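Local coordinates for G protein coupled receptor (Arabidopsis thaliana, PDB 3T33), which binds zinc as a LanC-like protein and may play a role in abscisic acid signalling, at residues R54-I59 and Y397-M402. Residues are numbered along the deposited sequence; the frame is centred on the assembly and turned at random.
Sequences RYALSI and YMLLDM
Ala56 and Leu399 meet where two helices of the LanC-like α-helical fold pack roughly antiparallel, and the pair illustrates how a small residue lets helices come close. The segment axes approach to 8.6 Å at 150° between their directions. Ala56 faces Leu399 with only a methyl, consistent with the 5.7 Å between their CA atoms, and Ala56 CB is pressed against Leu399 CB at 3.5 Å, tighter than ordinary van der Waals contact. That methyl is a low bump seated between two leucines: Leu400, whose CG turns back beside its own backbone N (chi1 -70°), brings CD2 to 3.8 Å from Ala56 CB. Leu399 is the larger bump. Its CD2 enters the hollow between Tyr55 and Ile59, meeting Tyr55 CD2 at the ring edge, near its plane, and not over a face. The contact is wholly apolar, with no hydrogen bond between the segments. Beyond it, Met395 and Ala396 carry the packing of helix 45-69 along helix 392-402, while Leu90, Lys93 and Ser94 of helix 84-98 touch Leu400. On the other wall, Leu399 CD2 lies 3.6 Å from Ile59 CD1, the two side chains crossing at about a right angle.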
loop_
_atom_site.group_PDB
_atom_site.type_symbol
_atom_site.label_atom_id
_atom_site.label_comp_id
_atom_site.label_asym_id
_atom_site.label_seq_id
_atom_site.Cartn_x
_atom_site.Cartn_y
_atom_site.Cartn_z
ATOM N N ARG A 54 -14.189 -15.274 3.201
ATOM C CA ARG A 54 -14.195 -16.621 2.627
ATOM C C ARG A 54 -13.567 -16.640 1.262
ATOM O O ARG A 54 -12.807 -17.548 0.945
ATOM C CB ARG A 54 -15.614 -17.200 2.573
ATOM C CG ARG A 54 -16.165 -17.469 4.000
ATOM C CD ARG A 54 -15.526 -18.722 4.573
ATOM N NE ARG A 54 -15.173 -18.690 5.997
ATOM C CZ ARG A 54 -14.380 -19.615 6.572
ATOM N NH1 ARG A 54 -13.894 -20.639 5.854
ATOM N NH2 ARG A 54 -14.081 -19.534 7.867
ATOM N N TYR A 55 -13.885 -15.624 0.459
ATOM C CA TYR A 55 -13.268 -15.440 -0.847
ATOM C C TYR A 55 -11.752 -15.269 -0.727
ATOM O O TYR A 55 -11.010 -15.823 -1.493
ATOM C CB TYR A 55 -13.803 -14.178 -1.532
ATOM C CG TYR A 55 -13.510 -14.238 -2.993
ATOM C CD1 TYR A 55 -14.064 -15.250 -3.761
ATOM C CD2 TYR A 55 -12.688 -13.296 -3.630
ATOM C CE1 TYR A 55 -13.826 -15.335 -5.123
ATOM C CE2 TYR A 55 -12.439 -13.367 -5.011
ATOM C CZ TYR A 55 -13.010 -14.404 -5.744
ATOM O OH TYR A 55 -12.809 -14.570 -7.104
ATOM N N ALA A 56 -11.322 -14.440 0.216
ATOM C CA ALA A 56 -9.925 -14.161 0.357
ATOM C C ALA A 56 -9.201 -15.463 0.724
ATOM O O ALA A 56 -8.098 -15.716 0.213
ATOM C CB ALA A 56 -9.680 -13.078 1.394
ATOM N N LEU A 57 -9.831 -16.312 1.553
ATOM C CA LEU A 57 -9.210 -17.615 1.890
ATOM C C LEU A 57 -8.992 -18.441 0.637
ATOM O O LEU A 57 -7.896 -18.981 0.430
ATOM C CB LEU A 57 -9.997 -18.393 2.893
ATOM C CG LEU A 57 -10.084 -17.824 4.299
ATOM C CD1 LEU A 57 -10.872 -18.803 5.192
ATOM C CD2 LEU A 57 -8.717 -17.527 4.899
ATOM N N SER A 58 -9.961 -18.484 -0.259
ATOM C CA SER A 58 -9.692 -19.229 -1.475
ATOM C C SER A 58 -8.593 -18.590 -2.257
ATOM O O SER A 58 -7.773 -19.326 -2.729
ATOM C CB SER A 58 -10.893 -19.442 -2.396
ATOM O OG SER A 58 -12.122 -19.377 -1.671
ATOM N N ILE A 59 -8.571 -17.257 -2.442
ATOM C CA ILE A 59 -7.404 -16.633 -3.155
ATOM C C ILE A 59 -6.074 -17.001 -2.437
ATOM O O ILE A 59 -5.150 -17.504 -3.059
ATOM C CB ILE A 59 -7.546 -15.105 -3.374
ATOM C CG1 ILE A 59 -8.798 -14.814 -4.187
ATOM C CG2 ILE A 59 -6.283 -14.440 -4.054
ATOM C CD1 ILE A 59 -9.216 -13.323 -4.082
ATOM N N TYR A 397 -5.081 -9.773 0.027
ATOM C CA TYR A 397 -4.560 -9.007 1.121
ATOM C C TYR A 397 -5.564 -7.894 1.467
ATOM O O TYR A 397 -5.874 -7.632 2.620
ATOM C CB TYR A 397 -3.192 -8.421 0.694
ATOM C CG TYR A 397 -2.461 -7.789 1.838
ATOM C CD1 TYR A 397 -2.833 -6.515 2.338
ATOM C CD2 TYR A 397 -1.386 -8.447 2.431
ATOM C CE1 TYR A 397 -2.134 -5.949 3.443
ATOM C CE2 TYR A 397 -0.705 -7.894 3.524
ATOM C CZ TYR A 397 -1.088 -6.667 4.045
ATOM O OH TYR A 397 -0.367 -6.154 5.138
ATOM N N MET A 398 -6.088 -7.262 0.440
ATOM C CA MET A 398 -7.026 -6.166 0.604
ATOM C C MET A 398 -8.323 -6.741 1.222
ATOM O O MET A 398 -8.894 -6.171 2.183
ATOM C CB MET A 398 -7.261 -5.483 -0.766
ATOM C CG MET A 398 -8.181 -4.259 -0.735
ATOM S SD MET A 398 -9.855 -4.820 -0.650
ATOM C CE MET A 398 -10.094 -5.274 -2.354
ATOM N N LEU A 399 -8.725 -7.903 0.731
ATOM C CA LEU A 399 -9.967 -8.531 1.190
ATOM C C LEU A 399 -9.907 -8.830 2.686
ATOM O O LEU A 399 -10.847 -8.455 3.480
ATOM C CB LEU A 399 -10.283 -9.794 0.389
ATOM C CG LEU A 399 -11.169 -9.817 -0.865
ATOM C CD1 LEU A 399 -11.521 -8.435 -1.397
ATOM C CD2 LEU A 399 -10.655 -10.849 -1.972
ATOM N N LEU A 400 -8.780 -9.435 3.086
ATOM C CA LEU A 400 -8.546 -9.703 4.497
ATOM C C LEU A 400 -8.583 -8.426 5.327
ATOM O O LEU A 400 -9.084 -8.411 6.472
ATOM C CB LEU A 400 -7.189 -10.387 4.655
ATOM C CG LEU A 400 -7.194 -11.825 4.100
ATOM C CD1 LEU A 400 -5.791 -12.442 4.097
ATOM C CD2 LEU A 400 -8.190 -12.752 4.873
ATOM N N ASP A 401 -8.042 -7.342 4.775
ATOM C CA ASP A 401 -7.927 -6.079 5.540
ATOM C C ASP A 401 -9.361 -5.407 5.690
ATOM O O ASP A 401 -9.598 -4.577 6.600
ATOM C CB ASP A 401 -6.940 -5.161 4.818
ATOM C CG ASP A 401 -5.811 -4.683 5.671
ATOM O OD1 ASP A 401 -5.810 -4.875 6.909
ATOM O OD2 ASP A 401 -4.886 -4.066 5.072
ATOM N N MET A 402 -10.301 -5.757 4.791
ATOM C CA MET A 402 -11.717 -5.309 4.950
ATOM C C MET A 402 -12.407 -5.893 6.193
ATOM O O MET A 402 -13.382 -5.352 6.689
ATOM C CB MET A 402 -12.568 -5.611 3.735
ATOM C CG MET A 402 -12.116 -4.988 2.421
ATOM S SD MET A 402 -12.455 -3.218 2.329
ATOM C CE MET A 402 -14.226 -3.289 2.052
#